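PDB 4DA2: sugar fermentation stimulation protein homolog from Pyrococcus furiosus, which probably binds DNA, pairing an OB-fold domain with a PD-(D/E)xK nuclease-like domain that holds calcium ions. Local coordinates for residues A[136-141]-A[177-182]. The protein carries 1 engineered substitution. Numbering follows the deposited sequence.
Sequences VLREGE and ALPNVS
Arg-138 reaches from the end of strand 127-139, just before the type II' turn of its hairpin with strand 142-145, to two carbonyls of 177-182, the loop joining strands 169-176 and 183-186 in the PD-(D/E)xK nuclease-like domain. With CG anti to the backbone N (chi1 170°) and the chain bent at chi3, its guanidinium meets both: NH2 of Arg-138 donates to Pro-179 O at 2.8 Å, with an N-H...O angle of 161°, and NH1 of Arg-138 to Asn-180 O at 3.0 Å, less straight at 137°. Both oxygens lie at the guanidinium edge, near its plane, which should hold the group against rotation; the Asn-180 carbonyl is nevertheless approached from above its own plane. NH2 also forms a salt bridge with Asp-72, on strand 65-72 of the OB domain. A leucine in place of Arg-138 would probably leave both carbonyls without these donors and remove the salt bridge to Asp-72.

Apolar contacts flank this grip. Leu-178 CD1 sits over one guanidinium face, offset toward the rim, while Leu-178 CD2 lies 3.8 Å from Val-136 CB. Val-136 CG1 meets Ala-177 CB at 3.9 Å.

Within the Gly-140/Glu-141 turn, Glu-141 O accepts from Ser-182 N in the carbonyl plane, and Ser-182 OG donates to the anti side of Glu-141 OE1 at 2.7 Å.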
# COMPACT_ATOMS: atom_id res chain seq x y z
N VAL A 136 -1.49 -2.04 6.27
CA VAL A 136 -0.60 -3.04 6.89
C VAL A 136 -0.73 -3.05 8.42
O VAL A 136 0.16 -3.57 9.13
CB VAL A 136 0.88 -2.94 6.39
CG1 VAL A 136 0.95 -3.32 4.88
CG2 VAL A 136 1.47 -1.55 6.64
N LEU A 137 -1.82 -2.48 8.92
CA LEU A 137 -2.16 -2.57 10.34
C LEU A 137 -3.07 -3.78 10.55
O LEU A 137 -4.09 -3.90 9.88
CB LEU A 137 -2.84 -1.28 10.81
CG LEU A 137 -3.27 -1.23 12.29
CD1 LEU A 137 -2.08 -1.21 13.25
CD2 LEU A 137 -4.22 -0.08 12.57
N ARG A 138 -2.68 -4.68 11.44
CA ARG A 138 -3.39 -5.94 11.59
C ARG A 138 -4.27 -5.95 12.82
O ARG A 138 -3.85 -5.53 13.90
CB ARG A 138 -2.41 -7.11 11.70
CG ARG A 138 -3.06 -8.45 12.12
CD ARG A 138 -2.04 -9.48 12.57
NE ARG A 138 -0.99 -9.67 11.57
CZ ARG A 138 -1.11 -10.41 10.47
NH1 ARG A 138 -2.25 -11.05 10.21
NH2 ARG A 138 -0.09 -10.49 9.62
N GLU A 139 -5.49 -6.43 12.63
CA GLU A 139 -6.35 -6.82 13.75
C GLU A 139 -6.94 -8.18 13.40
O GLU A 139 -7.90 -8.27 12.64
CB GLU A 139 -7.45 -5.81 14.02
CG GLU A 139 -8.35 -6.21 15.21
CD GLU A 139 -9.66 -5.46 15.22
OE1 GLU A 139 -9.65 -4.24 15.52
OE2 GLU A 139 -10.70 -6.09 14.93
N GLY A 140 -6.33 -9.24 13.93
CA GLY A 140 -6.75 -10.60 13.62
C GLY A 140 -6.65 -10.93 12.14
O GLY A 140 -5.58 -10.89 11.55
N GLU A 141 -7.80 -11.19 11.52
CA GLU A 141 -7.82 -11.53 10.10
C GLU A 141 -7.93 -10.28 9.22
O GLU A 141 -7.96 -10.40 7.99
CB GLU A 141 -9.00 -12.47 9.81
CG GLU A 141 -8.65 -13.96 10.08
CD GLU A 141 -7.60 -14.51 9.12
OE1 GLU A 141 -7.68 -14.22 7.91
OE2 GLU A 141 -6.68 -15.23 9.58
N ALA A 177 -0.90 -5.66 2.32
CA ALA A 177 0.39 -6.31 2.12
C ALA A 177 0.94 -6.99 3.38
O ALA A 177 2.14 -6.85 3.69
CB ALA A 177 1.42 -5.31 1.55
N LEU A 178 0.06 -7.70 4.09
CA LEU A 178 0.41 -8.50 5.26
C LEU A 178 0.09 -9.94 4.93
O LEU A 178 -0.93 -10.19 4.30
CB LEU A 178 -0.54 -8.15 6.44
CG LEU A 178 -0.49 -6.80 7.14
CD1 LEU A 178 -1.58 -6.74 8.16
CD2 LEU A 178 0.86 -6.53 7.78
N PRO A 179 0.92 -10.89 5.39
CA PRO A 179 0.50 -12.29 5.28
C PRO A 179 -0.65 -12.55 6.27
O PRO A 179 -0.86 -11.77 7.22
CB PRO A 179 1.76 -13.07 5.71
CG PRO A 179 2.46 -12.11 6.68
CD PRO A 179 2.21 -10.74 6.09
N ASN A 180 -1.39 -13.63 6.02
CA ASN A 180 -2.46 -14.12 6.91
C ASN A 180 -3.51 -13.09 7.31
O ASN A 180 -3.84 -12.92 8.48
CB ASN A 180 -1.88 -14.81 8.16
CG ASN A 180 -0.87 -15.88 7.80
OD1 ASN A 180 0.30 -15.58 7.56
ND2 ASN A 180 -1.32 -17.13 7.69
N VAL A 181 -4.04 -12.39 6.32
CA VAL A 181 -5.23 -11.59 6.52
C VAL A 181 -6.16 -11.99 5.40
O VAL A 181 -5.71 -12.38 4.32
CB VAL A 181 -4.96 -10.04 6.48
CG1 VAL A 181 -4.27 -9.55 7.76
CG2 VAL A 181 -4.19 -9.64 5.21
N SER A 182 -7.47 -11.96 5.67
CA SER A 182 -8.47 -12.38 4.68
C SER A 182 -9.53 -11.32 4.46
O SER A 182 -10.42 -11.47 3.59
CB SER A 182 -9.17 -13.66 5.15
OG SER A 182 -9.74 -13.41 6.43